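Long-range contacts in tRNA(Phe) 7-((3-amino-3-carboxypropyl)-4-demethylwyosine(37)-N(4))-methyltransferase 1 (Pyrococcus horikoshii, PDB 2IT2), which probably transfers a methyl group from S-adenosyl-L-methionine to N-4 of a wyosine precursor at position 37 of tRNA(Phe): residues W78-V82 with N178-R182; S105-G111 with L143-S149; L124-F130 with K187-L191. All coordinates share one frame; numbering follows the deposited sequence.

All three contacts belong to the TYW3 methyltransferase fold, and two of them draw on the long helix 167-194: contact 1 through 178-182 and contact 3 through 187-191, their centres about 17 Å apart. Contact 2 pairs strand 98-112 with strand 143-148 of the antiparallel sheet; its centre is about 19 Å from that of contact 1 and about 11 Å from that of contact 3. Along the chain the first segments come in the order 78-82, 105-111 and 124-130, followed by 143-149, 178-182 and 187-191. Contacts 2 and 3 touch directly, Ser149 meeting Lys187 and Gly129, so sheet, helix 115-127 and helix 167-194 are tied together there.

Contact 1. Residues W78-V82 with N178-R182; sequences WHREV and NDQMR
The amide of Asn178 grips the backbone of Val82 with both of its ends. Its OD1 accepts the N-H of Val82 at 2.8 Å, the donor standing tilted from the carbonyl plane, while ND2 gives a straighter bond to Val82 O, also 2.8 Å long (163° at the hydrogen), that runs in the plane of both groups. Two bonds to one residue fix the rotation of this amide. With CG beside its backbone N and anti to the carbonyl carbon (chi1 -74°), Asn178 carries the amide out from the helix to the loop. OD1 also lies 3.2 Å from Glu81 CB, so the base of that side chain crowds the same oxygen.

Glu81 runs on obliquely across Asn178, its carboxylate plane turned 75° from the amide. Its CG packs 3.9 Å from CG of selenomethionine Met181, whose SE bends round to lie 4.1 Å from His79 O. The Glu81 OE1 atom is 4.5 Å from Arg182 NE, too far for a salt bridge, but a water lies 3.1 Å from Glu81 OE1, also near Asp179 OD1, and bonds weakly to Arg182 NH2.

The contact thus fastens the loop between strand 73-78 and helix 84-91 onto helix 167-194. Strand 48-63 packs against both partners through Ile58, which touches Trp78, Asn178 and Met181, while Val82 reaches Val87 of helix 84-91.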
ATOM      1  N   TRP B  78     -17.871  -7.650   3.336  1.00 17.63           N
ATOM      2  CA  TRP B  78     -17.923  -8.859   2.530  1.00 19.13           C
ATOM      3  C   TRP B  78     -16.550  -9.203   1.958  1.00 20.21           C
ATOM      4  O   TRP B  78     -15.781  -8.347   1.542  1.00 20.16           O
ATOM      5  CB  TRP B  78     -18.900  -8.619   1.380  1.00 19.42           C
ATOM      6  CG  TRP B  78     -20.175  -8.072   1.891  1.00 20.50           C
ATOM      7  CD1 TRP B  78     -21.267  -8.810   2.394  1.00 22.25           C
ATOM      8  CD2 TRP B  78     -20.581  -6.684   1.877  1.00 21.25           C
ATOM      9  NE1 TRP B  78     -22.330  -8.020   2.697  1.00 22.78           N
ATOM     10  CE2 TRP B  78     -21.912  -6.636   2.362  1.00 21.93           C
ATOM     11  CE3 TRP B  78     -19.950  -5.506   1.493  1.00 20.54           C
ATOM     12  CZ2 TRP B  78     -22.570  -5.423   2.456  1.00 22.59           C
ATOM     13  CZ3 TRP B  78     -20.609  -4.290   1.588  1.00 21.61           C
ATOM     14  CH2 TRP B  78     -21.931  -4.253   2.068  1.00 21.29           C
ATOM     15  N   HIS B  79     -16.230 -10.509   1.992  1.00 22.15           N
ATOM     16  CA  HIS B  79     -15.059 -10.888   1.219  1.00 23.61           C
ATOM     17  C   HIS B  79     -15.453 -11.708  -0.007  1.00 23.71           C
ATOM     18  O   HIS B  79     -14.708 -12.551  -0.489  1.00 21.93           O
ATOM     19  CB  HIS B  79     -14.137 -11.710   2.121  1.00 27.62           C
ATOM     20  CG  HIS B  79     -14.798 -13.022   2.454  1.00 30.33           C
ATOM     21  ND1 HIS B  79     -14.941 -14.032   1.562  1.00 33.18           N
ATOM     22  CD2 HIS B  79     -15.348 -13.428   3.676  1.00 32.65           C
ATOM     23  CE1 HIS B  79     -15.560 -15.024   2.232  1.00 33.08           C
ATOM     24  NE2 HIS B  79     -15.816 -14.690   3.499  1.00 34.13           N
ATOM     25  N   ARG B  80     -16.673 -11.381  -0.473  1.00 23.59           N
ATOM     26  CA  ARG B  80     -17.171 -11.900  -1.736  1.00 24.04           C
ATOM     27  C   ARG B  80     -17.633 -10.768  -2.648  1.00 22.99           C
ATOM     28  O   ARG B  80     -17.845  -9.640  -2.224  1.00 21.23           O
ATOM     29  CB  ARG B  80     -18.341 -12.838  -1.437  1.00 26.31           C
ATOM     30  CG  ARG B  80     -17.876 -14.237  -1.028  1.00 27.71           C
ATOM     31  CD  ARG B  80     -19.039 -15.233  -0.963  1.00 31.14           C
ATOM     32  NE  ARG B  80     -18.583 -16.523  -0.438  1.00 32.01           N
ATOM     33  CZ  ARG B  80     -18.729 -16.741   0.882  1.00 32.92           C
ATOM     34  NH1 ARG B  80     -19.271 -15.811   1.652  1.00 31.87           N
ATOM     35  NH2 ARG B  80     -18.331 -17.902   1.410  1.00 33.03           N
ATOM     36  N   GLU B  81     -17.992 -11.036  -3.896  1.00 22.78           N
ATOM     37  CA  GLU B  81     -18.652 -10.023  -4.709  1.00 23.31           C
ATOM     38  C   GLU B  81     -20.021  -9.769  -4.085  1.00 23.26           C
ATOM     39  O   GLU B  81     -20.608 -10.661  -3.469  1.00 24.22           O
ATOM     40  CB  GLU B  81     -18.814 -10.512  -6.141  1.00 26.02           C
ATOM     41  CG  GLU B  81     -17.505 -10.878  -6.795  1.00 27.63           C
ATOM     42  CD  GLU B  81     -17.691 -11.419  -8.188  1.00 30.10           C
ATOM     43  OE1 GLU B  81     -18.048 -10.633  -9.093  1.00 30.22           O
ATOM     44  OE2 GLU B  81     -17.484 -12.636  -8.370  1.00 31.81           O
ATOM     45  N   VAL B  82     -20.533  -8.556  -4.254  1.00 22.70           N
ATOM     46  CA  VAL B  82     -21.809  -8.190  -3.657  1.00 23.43           C
ATOM     47  C   VAL B  82     -22.895  -7.785  -4.646  1.00 24.25           C
ATOM     48  O   VAL B  82     -22.650  -7.565  -5.830  1.00 23.86           O
ATOM     49  CB  VAL B  82     -21.618  -7.030  -2.643  1.00 22.54           C
ATOM     50  CG1 VAL B  82     -20.631  -7.435  -1.555  1.00 23.24           C
ATOM     51  CG2 VAL B  82     -21.122  -5.784  -3.373  1.00 20.44           C
ATOM     52  N   ASN B 178     -16.935  -5.314  -7.843  1.00 15.79           N
ATOM     53  CA  ASN B 178     -17.013  -6.744  -8.110  1.00 14.44           C
ATOM     54  C   ASN B 178     -15.948  -7.172  -9.116  1.00 15.62           C
ATOM     55  O   ASN B 178     -15.479  -8.302  -9.054  1.00 17.67           O
ATOM     56  CB  ASN B 178     -18.412  -7.145  -8.605  1.00 15.57           C
ATOM     57  CG  ASN B 178     -19.448  -7.154  -7.481  1.00 17.44           C
ATOM     58  OD1 ASN B 178     -19.110  -7.317  -6.306  1.00 19.42           O
ATOM     59  ND2 ASN B 178     -20.718  -6.999  -7.844  1.00 17.28           N
ATOM     60  N   ASP B 179     -15.574  -6.283 -10.036  1.00 16.59           N
ATOM     61  CA  ASP B 179     -14.525  -6.597 -11.007  1.00 18.17           C
ATOM     62  C   ASP B 179     -13.203  -6.722 -10.273  1.00 17.54           C
ATOM     63  O   ASP B 179     -12.416  -7.620 -10.551  1.00 18.26           O
ATOM     64  CB  ASP B 179     -14.396  -5.497 -12.058  1.00 20.85           C
ATOM     65  CG  ASP B 179     -15.567  -5.455 -12.993  1.00 26.60           C
ATOM     66  OD1 ASP B 179     -16.230  -6.501 -13.156  1.00 28.41           O
ATOM     67  OD2 ASP B 179     -15.819  -4.381 -13.573  1.00 29.30           O
ATOM     68  N   GLN B 180     -12.959  -5.820  -9.330  1.00 16.07           N
ATOM     69  CA  GLN B 180     -11.722  -5.856  -8.565  1.00 16.90           C
ATOM     70  C   GLN B 180     -11.676  -7.121  -7.709  1.00 16.87           C
ATOM     71  O   GLN B 180     -10.653  -7.802  -7.655  1.00 17.43           O
ATOM     72  CB  GLN B 180     -11.593  -4.594  -7.699  1.00 17.88           C
ATOM     73  CG  GLN B 180     -11.428  -3.308  -8.509  1.00 20.22           C
ATOM     74  CD  GLN B 180     -11.376  -2.062  -7.642  1.00 23.68           C
ATOM     75  OE1 GLN B 180     -12.168  -1.913  -6.710  1.00 26.15           O
ATOM     76  NE2 GLN B 180     -10.457  -1.154  -7.952  1.00 22.85           N
HETATM   77  N   MSE B 181     -12.784  -7.458  -7.063  1.00 17.12           N
HETATM   78  CA  MSE B 181     -12.816  -8.658  -6.246  1.00 16.59           C
HETATM   79  C   MSE B 181     -12.538  -9.896  -7.092  1.00 16.83           C
HETATM   80  O   MSE B 181     -11.833 -10.809  -6.655  1.00 16.77           O
HETATM   81  CB  MSE B 181     -14.177  -8.792  -5.566  1.00 19.89           C
HETATM   82  CG  MSE B 181     -14.325 -10.035  -4.706  1.00 21.87           C
HETATM   83 SE   MSE B 181     -13.116  -9.962  -3.216  1.00 34.94          SE
HETATM   84  CE  MSE B 181     -13.365  -8.071  -2.878  1.00  7.84           C
ATOM     85  N   ARG B 182     -13.075  -9.916  -8.309  1.00 17.11           N
ATOM     86  CA  ARG B 182     -12.874 -11.056  -9.191  1.00 18.30           C
ATOM     87  C   ARG B 182     -11.389 -11.192  -9.502  1.00 17.45           C
ATOM     88  O   ARG B 182     -10.856 -12.305  -9.526  1.00 17.68           O
ATOM     89  CB  ARG B 182     -13.667 -10.884 -10.485  1.00 19.37           C
ATOM     90  CG  ARG B 182     -13.674 -12.134 -11.347  1.00 26.82           C
ATOM     91  CD  ARG B 182     -14.197 -11.846 -12.746  1.00 31.04           C
ATOM     92  NE  ARG B 182     -15.607 -11.478 -12.753  1.00 35.02           N
ATOM     93  CZ  ARG B 182     -16.375 -11.507 -13.838  1.00 37.58           C
ATOM     94  NH1 ARG B 182     -15.865 -11.892 -15.001  1.00 38.87           N
ATOM     95  NH2 ARG B 182     -17.651 -11.156 -13.765  1.00 39.17           N
TER
HETATM   96  O   HOH W   1     -17.517  -9.235 -11.858  1.00 27.78           O

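Contact 2. Residues S105-G111 with L143-S149; sequences SPILHVG and LIVEIRS
The imidazole of His109 is met at its edge by Glu146: OE2 accepts from NE2 at 2.9 Å (159° at the hydrogen), close to the ring plane, and Glu146 CG lies in that plane as well. Ile144 CG2 comes obliquely toward the ring, 4.2 Å from His109 CG. This is a cross-strand pair in an antiparallel sheet, His109 and Glu146 facing each other in a non-hydrogen-bonded position. The two side chains run alongside, pointing the same way, with ring and carboxylate planes 29° apart, and NE2 reaches OE2 on its anti side. The extended Glu146 chain, CG anti to the backbone N (chi1 -179°), brings the carboxylate level with the ring edge. An alanine in place of His109 would be likely to deprive Glu146 OE2 of this donor, its ion pair with Lys136 being weak and long.

On the same face Ile107 CG1 packs 3.9 Å from Arg148 CD, and the Arg148 guanidinium makes a cation-pi contact with Tyr132 of the second subunit. The other face carries Leu108, Val110, Val145 and Ile147, which turn toward helices 115-127 and 167-194; Leu108 CB and Ile147 CB stand 4.1 Å apart. Paired backbone bonds join Leu108 to Ile147 and Val110 to Val145, the Val145 N to Val110 O bond measuring 2.8 Å.

Beyond the regular pairing Ser105 extends the join: its OG donates to Pro106 O and receives Ser149 N at 2.8 Å.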
ATOM      1  N   SER B 105      -7.379  -4.991  -1.145  1.00 14.71           N
ATOM      2  CA  SER B 105      -6.701  -6.195  -1.630  1.00 15.19           C
ATOM      3  C   SER B 105      -6.464  -7.239  -0.554  1.00 17.16           C
ATOM      4  O   SER B 105      -6.430  -6.919   0.637  1.00 16.29           O
ATOM      5  CB  SER B 105      -5.343  -5.808  -2.230  1.00 17.65           C
ATOM      6  OG  SER B 105      -4.460  -6.926  -2.268  1.00 19.53           O
ATOM      7  N   PRO B 106      -6.325  -8.513  -0.961  1.00 15.84           N
ATOM      8  CA  PRO B 106      -6.066  -9.550   0.036  1.00 17.12           C
ATOM      9  C   PRO B 106      -4.662  -9.223   0.569  1.00 16.13           C
ATOM     10  O   PRO B 106      -3.864  -8.564  -0.118  1.00 15.86           O
ATOM     11  CB  PRO B 106      -6.059 -10.849  -0.788  1.00 18.06           C
ATOM     12  CG  PRO B 106      -6.923 -10.549  -1.949  1.00 20.34           C
ATOM     13  CD  PRO B 106      -6.584  -9.104  -2.287  1.00 18.42           C
ATOM     14  N   ILE B 107      -4.377  -9.671   1.786  1.00 15.40           N
ATOM     15  CA  ILE B 107      -3.068  -9.468   2.392  1.00 16.21           C
ATOM     16  C   ILE B 107      -2.632 -10.781   3.029  1.00 16.37           C
ATOM     17  O   ILE B 107      -3.344 -11.348   3.858  1.00 17.88           O
ATOM     18  CB  ILE B 107      -3.091  -8.395   3.501  1.00 17.46           C
ATOM     19  CG1 ILE B 107      -3.543  -7.048   2.935  1.00 19.18           C
ATOM     20  CG2 ILE B 107      -1.700  -8.289   4.129  1.00 20.55           C
ATOM     21  CD1 ILE B 107      -3.614  -5.945   3.967  1.00 24.17           C
ATOM     22  N   LEU B 108      -1.464 -11.273   2.631  1.00 15.88           N
ATOM     23  CA  LEU B 108      -0.952 -12.515   3.197  1.00 15.83           C
ATOM     24  C   LEU B 108       0.374 -12.195   3.891  1.00 13.05           C
ATOM     25  O   LEU B 108       1.193 -11.420   3.372  1.00 14.81           O
ATOM     26  CB  LEU B 108      -0.729 -13.567   2.092  1.00 19.11           C
ATOM     27  CG  LEU B 108      -1.829 -13.820   1.043  1.00 20.05           C
ATOM     28  CD1 LEU B 108      -1.316 -14.784  -0.015  1.00 24.52           C
ATOM     29  CD2 LEU B 108      -3.092 -14.370   1.707  1.00 25.16           C
ATOM     30  N   HIS B 109       0.563 -12.745   5.083  1.00 13.86           N
ATOM     31  CA  HIS B 109       1.806 -12.551   5.812  1.00 13.73           C
ATOM     32  C   HIS B 109       2.458 -13.921   5.870  1.00 14.38           C
ATOM     33  O   HIS B 109       1.837 -14.896   6.313  1.00 16.03           O
ATOM     34  CB  HIS B 109       1.529 -11.988   7.206  1.00 16.17           C
ATOM     35  CG  HIS B 109       1.183 -10.532   7.195  1.00 19.08           C
ATOM     36  ND1 HIS B 109       0.763  -9.855   8.325  1.00 24.49           N
ATOM     37  CD2 HIS B 109       1.227  -9.615   6.204  1.00 21.88           C
ATOM     38  CE1 HIS B 109       0.567  -8.586   8.022  1.00 24.17           C
ATOM     39  NE2 HIS B 109       0.840  -8.410   6.744  1.00 22.70           N
ATOM     40  N   VAL B 110       3.698 -13.994   5.386  1.00 11.73           N
ATOM     41  CA  VAL B 110       4.418 -15.260   5.338  1.00 12.15           C
ATOM     42  C   VAL B 110       5.822 -15.206   5.960  1.00 12.07           C
ATOM     43  O   VAL B 110       6.635 -14.351   5.615  1.00 12.61           O
ATOM     44  CB  VAL B 110       4.546 -15.755   3.871  1.00 13.14           C
ATOM     45  CG1 VAL B 110       5.184 -17.121   3.849  1.00 14.12           C
ATOM     46  CG2 VAL B 110       3.177 -15.828   3.181  1.00 13.41           C
ATOM     47  N   GLY B 111       6.107 -16.120   6.881  1.00 11.96           N
ATOM     48  CA  GLY B 111       7.430 -16.142   7.485  1.00 12.55           C
ATOM     49  C   GLY B 111       8.360 -16.940   6.579  1.00 12.72           C
ATOM     50  O   GLY B 111       7.921 -17.882   5.937  1.00 14.32           O
ATOM     51  N   LEU B 143      11.176 -13.375   9.919  1.00 14.26           N
ATOM     52  CA  LEU B 143      11.243 -12.457   8.786  1.00 14.70           C
ATOM     53  C   LEU B 143       9.890 -12.623   8.099  1.00 15.02           C
ATOM     54  O   LEU B 143       9.557 -13.720   7.652  1.00 14.97           O
ATOM     55  CB  LEU B 143      12.356 -12.862   7.814  1.00 16.24           C
ATOM     56  CG  LEU B 143      12.567 -11.960   6.585  1.00 17.15           C
ATOM     57  CD1 LEU B 143      13.915 -12.302   5.985  1.00 20.16           C
ATOM     58  CD2 LEU B 143      11.482 -12.134   5.541  1.00 17.55           C
ATOM     59  N   ILE B 144       9.123 -11.541   8.006  1.00 14.18           N
ATOM     60  CA  ILE B 144       7.801 -11.608   7.383  1.00 13.24           C
ATOM     61  C   ILE B 144       7.784 -10.959   6.015  1.00 13.68           C
ATOM     62  O   ILE B 144       8.287  -9.847   5.826  1.00 14.53           O
ATOM     63  CB  ILE B 144       6.707 -10.910   8.265  1.00 14.38           C
ATOM     64  CG1 ILE B 144       6.582 -11.610   9.625  1.00 17.11           C
ATOM     65  CG2 ILE B 144       5.349 -10.899   7.540  1.00 14.23           C
ATOM     66  CD1 ILE B 144       6.178 -13.058   9.554  1.00 18.46           C
ATOM     67  N   VAL B 145       7.228 -11.705   5.068  1.00 13.38           N
ATOM     68  CA  VAL B 145       7.023 -11.254   3.704  1.00 13.56           C
ATOM     69  C   VAL B 145       5.528 -10.907   3.643  1.00 13.22           C
ATOM     70  O   VAL B 145       4.689 -11.649   4.169  1.00 13.32           O
ATOM     71  CB  VAL B 145       7.292 -12.384   2.695  1.00 13.41           C
ATOM     72  CG1 VAL B 145       6.695 -12.027   1.348  1.00 15.62           C
ATOM     73  CG2 VAL B 145       8.792 -12.609   2.565  1.00 17.55           C
ATOM     74  N   GLU B 146       5.199  -9.767   3.046  1.00 11.32           N
ATOM     75  CA  GLU B 146       3.795  -9.355   2.892  1.00 13.34           C
ATOM     76  C   GLU B 146       3.482  -9.413   1.409  1.00 13.60           C
ATOM     77  O   GLU B 146       4.260  -8.918   0.590  1.00 14.96           O
ATOM     78  CB  GLU B 146       3.575  -7.925   3.395  1.00 15.35           C
ATOM     79  CG  GLU B 146       2.141  -7.422   3.284  1.00 21.57           C
ATOM     80  CD  GLU B 146       1.967  -6.094   3.985  1.00 25.41           C
ATOM     81  OE1 GLU B 146       2.506  -5.084   3.486  1.00 30.06           O
ATOM     82  OE2 GLU B 146       1.302  -6.059   5.043  1.00 30.27           O
ATOM     83  N   ILE B 147       2.354 -10.037   1.069  1.00 12.48           N
ATOM     84  CA  ILE B 147       1.890 -10.175  -0.314  1.00 14.91           C
ATOM     85  C   ILE B 147       0.606  -9.352  -0.424  1.00 15.25           C
ATOM     86  O   ILE B 147      -0.337  -9.550   0.346  1.00 14.94           O
ATOM     87  CB  ILE B 147       1.611 -11.658  -0.639  1.00 13.72           C
ATOM     88  CG1 ILE B 147       2.914 -12.456  -0.518  1.00 16.87           C
ATOM     89  CG2 ILE B 147       0.987 -11.803  -2.027  1.00 15.38           C
ATOM     90  CD1 ILE B 147       2.742 -13.945  -0.714  1.00 16.75           C
ATOM     91  N   ARG B 148       0.572  -8.425  -1.375  1.00 15.85           N
ATOM     92  CA  ARG B 148      -0.577  -7.541  -1.530  1.00 16.46           C
ATOM     93  C   ARG B 148      -0.654  -7.020  -2.959  1.00 16.07           C
ATOM     94  O   ARG B 148       0.373  -6.886  -3.627  1.00 17.32           O
ATOM     95  CB  ARG B 148      -0.423  -6.381  -0.540  1.00 19.78           C
ATOM     96  CG  ARG B 148      -1.617  -5.462  -0.405  1.00 23.97           C
ATOM     97  CD  ARG B 148      -1.429  -4.532   0.789  1.00 27.67           C
ATOM     98  NE  ARG B 148      -0.333  -3.589   0.594  1.00 31.93           N
ATOM     99  CZ  ARG B 148      -0.408  -2.475  -0.130  1.00 34.20           C
ATOM    100  NH1 ARG B 148      -1.535  -2.137  -0.745  1.00 35.28           N
ATOM    101  NH2 ARG B 148       0.660  -1.697  -0.243  1.00 35.70           N
ATOM    102  N   SER B 149      -1.871  -6.724  -3.416  1.00 17.22           N
ATOM    103  CA  SER B 149      -2.112  -6.216  -4.766  1.00 19.97           C
ATOM    104  C   SER B 149      -2.358  -4.707  -4.719  1.00 21.64           C
ATOM    105  O   SER B 149      -2.593  -4.140  -3.649  1.00 22.53           O
ATOM    106  CB  SER B 149      -3.322  -6.931  -5.391  1.00 21.17           C
ATOM    107  OG  SER B 149      -3.348  -6.777  -6.805  1.00 24.70           O
TER

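Contact 3. Residues L124-F130 with K187-L191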
ATOM      1  N   LEU B 124       8.105 -14.165  -6.821  1.00 16.86           N
ATOM      2  CA  LEU B 124       7.055 -15.044  -7.341  1.00 17.41           C
ATOM      3  C   LEU B 124       5.697 -14.370  -7.176  1.00 18.39           C
ATOM      4  O   LEU B 124       4.874 -14.392  -8.090  1.00 17.72           O
ATOM      5  CB  LEU B 124       7.047 -16.396  -6.605  1.00 20.75           C
ATOM      6  CG  LEU B 124       5.873 -17.327  -6.947  1.00 22.27           C
ATOM      7  CD1 LEU B 124       5.958 -17.738  -8.410  1.00 24.04           C
ATOM      8  CD2 LEU B 124       5.894 -18.558  -6.056  1.00 23.75           C
ATOM      9  N   ALA B 125       5.463 -13.767  -6.014  1.00 17.19           N
ATOM     10  CA  ALA B 125       4.188 -13.108  -5.765  1.00 17.31           C
ATOM     11  C   ALA B 125       3.975 -11.969  -6.758  1.00 16.55           C
ATOM     12  O   ALA B 125       2.902 -11.848  -7.349  1.00 17.24           O
ATOM     13  CB  ALA B 125       4.142 -12.598  -4.334  1.00 16.69           C
ATOM     14  N   VAL B 126       5.004 -11.149  -6.956  1.00 17.39           N
ATOM     15  CA  VAL B 126       4.893 -10.042  -7.900  1.00 17.24           C
ATOM     16  C   VAL B 126       4.524 -10.552  -9.292  1.00 18.61           C
ATOM     17  O   VAL B 126       3.731  -9.933 -10.001  1.00 19.68           O
ATOM     18  CB  VAL B 126       6.211  -9.250  -7.984  1.00 18.18           C
ATOM     19  CG1 VAL B 126       6.150  -8.249  -9.135  1.00 18.91           C
ATOM     20  CG2 VAL B 126       6.463  -8.527  -6.672  1.00 16.38           C
ATOM     21  N   SER B 127       5.106 -11.685  -9.677  1.00 18.04           N
ATOM     22  CA  SER B 127       4.838 -12.278 -10.983  1.00 20.75           C
ATOM     23  C   SER B 127       3.396 -12.765 -11.110  1.00 21.51           C
ATOM     24  O   SER B 127       2.884 -12.910 -12.220  1.00 23.87           O
ATOM     25  CB  SER B 127       5.785 -13.452 -11.243  1.00 21.53           C
ATOM     26  OG  SER B 127       5.346 -14.627 -10.586  1.00 24.44           O
ATOM     27  N   CYS B 128       2.748 -13.031  -9.979  1.00 20.73           N
ATOM     28  CA  CYS B 128       1.363 -13.503  -9.987  1.00 20.77           C
ATOM     29  C   CYS B 128       0.343 -12.375  -9.912  1.00 20.63           C
ATOM     30  O   CYS B 128      -0.864 -12.623  -9.864  1.00 22.17           O
ATOM     31  CB  CYS B 128       1.128 -14.491  -8.840  1.00 20.07           C
ATOM     32  SG  CYS B 128       2.004 -16.054  -9.068  1.00 25.38           S
ATOM     33  N   GLY B 129       0.827 -11.139  -9.896  1.00 20.17           N
ATOM     34  CA  GLY B 129      -0.080 -10.005  -9.848  1.00 21.10           C
ATOM     35  C   GLY B 129      -0.143  -9.257  -8.532  1.00 20.74           C
ATOM     36  O   GLY B 129      -0.988  -8.382  -8.366  1.00 22.27           O
ATOM     37  N   PHE B 130       0.742  -9.581  -7.597  1.00 19.57           N
ATOM     38  CA  PHE B 130       0.739  -8.896  -6.308  1.00 18.71           C
ATOM     39  C   PHE B 130       1.953  -7.967  -6.289  1.00 18.92           C
ATOM     40  O   PHE B 130       2.977  -8.248  -5.672  1.00 17.81           O
ATOM     41  CB  PHE B 130       0.776  -9.925  -5.163  1.00 17.13           C
ATOM     42  CG  PHE B 130      -0.464 -10.800  -5.079  1.00 16.56           C
ATOM     43  CD1 PHE B 130      -1.609 -10.352  -4.422  1.00 16.73           C
ATOM     44  CD2 PHE B 130      -0.477 -12.070  -5.641  1.00 17.62           C
ATOM     45  CE1 PHE B 130      -2.754 -11.171  -4.325  1.00 17.66           C
ATOM     46  CE2 PHE B 130      -1.604 -12.889  -5.551  1.00 17.29           C
ATOM     47  CZ  PHE B 130      -2.744 -12.441  -4.891  1.00 17.86           C
ATOM     48  N   LYS B 187      -6.026 -13.866  -8.907  1.00 17.58           N
ATOM     49  CA  LYS B 187      -4.619 -13.779  -8.532  1.00 16.78           C
ATOM     50  C   LYS B 187      -4.267 -14.744  -7.400  1.00 16.80           C
ATOM     51  O   LYS B 187      -3.172 -15.309  -7.375  1.00 16.85           O
ATOM     52  CB  LYS B 187      -4.270 -12.339  -8.133  1.00 17.99           C
ATOM     53  CG  LYS B 187      -4.302 -11.375  -9.308  1.00 20.03           C
ATOM     54  CD  LYS B 187      -3.918  -9.969  -8.897  1.00 22.85           C
ATOM     55  CE  LYS B 187      -3.854  -9.071 -10.125  1.00 23.94           C
ATOM     56  NZ  LYS B 187      -3.471  -7.693  -9.741  1.00 24.71           N
ATOM     57  N   LEU B 188      -5.180 -14.940  -6.456  1.00 16.99           N
ATOM     58  CA  LEU B 188      -4.896 -15.862  -5.363  1.00 16.92           C
ATOM     59  C   LEU B 188      -4.797 -17.290  -5.892  1.00 16.78           C
ATOM     60  O   LEU B 188      -3.926 -18.054  -5.475  1.00 17.36           O
ATOM     61  CB  LEU B 188      -5.975 -15.761  -4.277  1.00 16.78           C
ATOM     62  CG  LEU B 188      -5.965 -14.472  -3.438  1.00 18.20           C
ATOM     63  CD1 LEU B 188      -7.287 -14.325  -2.690  1.00 17.97           C
ATOM     64  CD2 LEU B 188      -4.785 -14.494  -2.468  1.00 17.18           C
ATOM     65  N   LYS B 189      -5.680 -17.650  -6.818  1.00 18.29           N
ATOM     66  CA  LYS B 189      -5.643 -18.987  -7.396  1.00 19.33           C
ATOM     67  C   LYS B 189      -4.368 -19.159  -8.222  1.00 18.24           C
ATOM     68  O   LYS B 189      -3.759 -20.233  -8.209  1.00 19.79           O
ATOM     69  CB  LYS B 189      -6.875 -19.235  -8.267  1.00 20.87           C
ATOM     70  CG  LYS B 189      -8.157 -19.370  -7.475  1.00 26.01           C
ATOM     71  CD  LYS B 189      -9.310 -19.735  -8.380  1.00 29.67           C
ATOM     72  CE  LYS B 189     -10.572 -19.953  -7.578  1.00 33.09           C
ATOM     73  NZ  LYS B 189     -11.023 -18.703  -6.909  1.00 34.02           N
ATOM     74  N   ARG B 190      -3.955 -18.112  -8.933  1.00 16.84           N
ATOM     75  CA  ARG B 190      -2.726 -18.185  -9.730  1.00 18.60           C
ATOM     76  C   ARG B 190      -1.522 -18.444  -8.816  1.00 17.22           C
ATOM     77  O   ARG B 190      -0.678 -19.298  -9.106  1.00 17.49           O
ATOM     78  CB  ARG B 190      -2.511 -16.888 -10.512  1.00 18.77           C
ATOM     79  CG  ARG B 190      -3.342 -16.777 -11.775  1.00 25.53           C
ATOM     80  CD  ARG B 190      -3.264 -15.369 -12.344  1.00 28.62           C
ATOM     81  NE  ARG B 190      -1.895 -14.905 -12.563  1.00 32.25           N
ATOM     82  CZ  ARG B 190      -1.582 -13.650 -12.878  1.00 33.79           C
ATOM     83  NH1 ARG B 190      -2.539 -12.743 -13.003  1.00 35.08           N
ATOM     84  NH2 ARG B 190      -0.317 -13.300 -13.073  1.00 34.78           N
ATOM     85  N   LEU B 191      -1.438 -17.703  -7.716  1.00 16.56           N
ATOM     86  CA  LEU B 191      -0.350 -17.863  -6.759  1.00 16.77           C
ATOM     87  C   LEU B 191      -0.313 -19.284  -6.188  1.00 18.02           C
ATOM     88  O   LEU B 191       0.762 -19.889  -6.059  1.00 17.69           O
ATOM     89  CB  LEU B 191      -0.514 -16.851  -5.614  1.00 15.59           C
ATOM     90  CG  LEU B 191       0.539 -16.886  -4.494  1.00 17.10           C
ATOM     91  CD1 LEU B 191       1.937 -16.691  -5.084  1.00 20.19           C
ATOM     92  CD2 LEU B 191       0.236 -15.805  -3.461  1.00 21.50           C
TER
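Lys187 NZ bonds to Gly129 O at 2.9 Å, in the carbonyl plane and on a lone pair, in the turn that follows helix 115-127. The lysine, fully extended beyond CG, lays its chain along Gly129; Ser149 OG, which also bonds to Glu151, probably bonds to both NZ and Gly129 O. Arg190 meets the preceding carbonyl differently: Cys128 O sits over the centre of one guanidinium face, 3.3 Å from CZ, a placement probably favoured by charge rather than by a directed bond.

Packing centres on Phe130 and Leu191. The Phe130 and Lys187 side chains pass antiparallel to one another, Phe130 CZ lying 3.6 Å from Lys187 CB. Leu188 CD2 and Leu191 CD2 approach the same ring obliquely, and the carbonyl Lys187 O stands at its edge, 3.4 Å from Phe130 CE2. Cys128 SG packs 3.8 Å from Leu191 CA, and Leu191 CD1 reaches Leu124.

Backbone bonds shape the receiving turn. Ala125 O takes both Cys128 N and Phe130 N, from opposite faces of its plane, and Gly129 N bonds to Val126 O. With positive phi (108°) at Gly129, this is a Schellman motif, a glycine-terminated helix end packed here against the flank of helix 167-194.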